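Local atomic coordinates of F5/8 type C domain protein (Bacteroides ovatus, PDB entry 4ZRX), a protein that is a putative alpha-L-fucosidase, probably removing alpha-linked L-fucose from glycans, and carries an F5/8 type C domain that may bind carbohydrate. Residues 199-202 / 203-206. Sequence-based numbering, arbitrary orientation.
Sequences YDWD and AFYQ
The F204 ring turns one face to the backbone of D200 and W201 at the start of its helix, and this is the tightly packed part of the contact. D200 O sits over that face near the rim, 3.1 Å from CD1 of F204, and W201 N stands above the ring centre. On one flank CD2 of F204 meets CE3 of W201 at 3.5 Å; the six-membered ring of the indole and the phenyl ring are steeply inclined, planes at 79°, with CZ3 of W201 at the phenyl edge. Farther along, CE2 of F204 reaches CB of Y199 at a looser 4.1 Å. The F204 side chain leaves with CG anti to its carbonyl carbon (chi1 -56°), which swings the ring back toward the N-terminus, where F165, N162 and I166 of helix 158-174 also pack on it. With the ring cut back to an alanine, a gap is likely to open between this turn and helix 158-174, and the indole of W201 to lose one of its packing partners. D200 is the N-cap of helix 201-211, the helix that links parallel strands 181-184 and 216-219 in a beta-alpha-beta unit of the TIM-barrel-type domain, the presumed catalytic one. OD1 of D200 accepts from A203 N at 3.1 Å, met from well above the carboxylate plane (62° out of it), while CG of D200 rests against A203 CB at 3.4 Å. D200 O takes F204 N in the carbonyl plane at 3.0 Å, so side chain and backbone of D200 together satisfy two N-H groups of the first turn. The solvent side is looser: D202 and Q206 are exposed, joined through the backbone by the regular helical bond from Q206 N to D202 O, 2.8 Å.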
loop_
_atom_site.group_PDB
_atom_site.type_symbol
_atom_site.label_atom_id
_atom_site.label_comp_id
_atom_site.label_asym_id
_atom_site.label_seq_id
_atom_site.Cartn_x
_atom_site.Cartn_y
_atom_site.Cartn_z
ATOM N N TYR A 199 13.633 -9.419 23.328
ATOM C CA TYR A 199 14.620 -9.250 22.289
ATOM C C TYR A 199 15.728 -8.271 22.681
ATOM O O TYR A 199 15.443 -7.213 23.234
ATOM C CB TYR A 199 13.933 -8.701 21.070
ATOM C CG TYR A 199 12.867 -9.587 20.499
ATOM C CD1 TYR A 199 13.208 -10.648 19.684
ATOM C CD2 TYR A 199 11.523 -9.353 20.754
ATOM C CE1 TYR A 199 12.236 -11.461 19.133
ATOM C CE2 TYR A 199 10.518 -10.160 20.171
ATOM C CZ TYR A 199 10.919 -11.214 19.339
ATOM O OH TYR A 199 9.980 -12.020 18.762
ATOM N N ASP A 200 16.965 -8.570 22.291
ATOM C CA ASP A 200 18.086 -7.639 22.470
ATOM C C ASP A 200 18.236 -6.809 21.204
ATOM O O ASP A 200 19.169 -6.958 20.420
ATOM C CB ASP A 200 19.384 -8.397 22.787
ATOM C CG ASP A 200 20.486 -7.477 23.308
ATOM O OD1 ASP A 200 20.416 -6.244 23.148
ATOM O OD2 ASP A 200 21.449 -8.034 23.863
ATOM N N TRP A 201 17.281 -5.919 21.026
ATOM C CA TRP A 201 17.219 -5.047 19.848
ATOM C C TRP A 201 18.461 -4.212 19.681
ATOM O O TRP A 201 18.933 -3.983 18.568
ATOM C CB TRP A 201 16.015 -4.105 19.962
ATOM C CG TRP A 201 14.689 -4.749 19.937
ATOM C CD1 TRP A 201 13.777 -4.679 20.896
ATOM C CD2 TRP A 201 14.095 -5.546 18.878
ATOM N NE1 TRP A 201 12.664 -5.411 20.578
ATOM C CE2 TRP A 201 12.815 -5.935 19.332
ATOM C CE3 TRP A 201 14.512 -5.953 17.633
ATOM C CZ2 TRP A 201 11.940 -6.702 18.576
ATOM C CZ3 TRP A 201 13.627 -6.737 16.857
ATOM C CH2 TRP A 201 12.385 -7.115 17.351
ATOM N N ASP A 202 19.064 -3.790 20.795
ATOM C CA ASP A 202 20.270 -2.986 20.690
ATOM C C ASP A 202 21.425 -3.797 20.132
ATOM O O ASP A 202 22.136 -3.317 19.238
ATOM C CB ASP A 202 20.609 -2.307 22.032
ATOM C CG ASP A 202 21.791 -1.378 21.903
ATOM O OD1 ASP A 202 21.762 -0.409 21.085
ATOM O OD2 ASP A 202 22.777 -1.652 22.572
ATOM N N ALA A 203 21.570 -5.049 20.561
ATOM C CA ALA A 203 22.621 -5.896 20.006
ATOM C C ALA A 203 22.375 -6.194 18.544
ATOM O O ALA A 203 23.328 -6.290 17.765
ATOM C CB ALA A 203 22.791 -7.194 20.823
ATOM N N PHE A 204 21.104 -6.344 18.157
ATOM C CA PHE A 204 20.785 -6.576 16.754
ATOM C C PHE A 204 21.202 -5.343 15.985
ATOM O O PHE A 204 21.759 -5.422 14.872
ATOM C CB PHE A 204 19.292 -6.813 16.498
ATOM C CG PHE A 204 18.654 -7.945 17.291
ATOM C CD1 PHE A 204 19.407 -8.891 17.999
ATOM C CD2 PHE A 204 17.268 -8.090 17.263
ATOM C CE1 PHE A 204 18.783 -9.906 18.713
ATOM C CE2 PHE A 204 16.630 -9.086 17.970
ATOM C CZ PHE A 204 17.406 -10.007 18.727
ATOM N N TYR A 205 20.914 -4.184 16.550
ATOM C CA TYR A 205 21.301 -2.931 15.870
ATOM C C TYR A 205 22.797 -2.752 15.740
ATOM O O TYR A 205 23.294 -2.286 14.710
ATOM C CB TYR A 205 20.659 -1.706 16.564
ATOM C CG TYR A 205 20.665 -0.408 15.732
ATOM C CD1 TYR A 205 20.743 -0.417 14.338
ATOM C CD2 TYR A 205 20.581 0.807 16.371
ATOM C CE1 TYR A 205 20.711 0.799 13.602
ATOM C CE2 TYR A 205 20.612 2.005 15.680
ATOM C CZ TYR A 205 20.666 1.995 14.302
ATOM O OH TYR A 205 20.654 3.190 13.605
ATOM N N GLN A 206 23.538 -3.121 16.785
ATOM C CA GLN A 206 25.000 -3.027 16.722
ATOM C C GLN A 206 25.580 -3.936 15.644
ATOM O O GLN A 206 26.462 -3.515 14.894
ATOM C CB GLN A 206 25.655 -3.278 18.096
ATOM C CG GLN A 206 25.227 -2.337 19.235
ATOM C CD GLN A 206 25.118 -0.865 18.848
ATOM O OE1 GLN A 206 24.060 -0.216 19.054
ATOM N NE2 GLN A 206 26.169 -0.339 18.228
#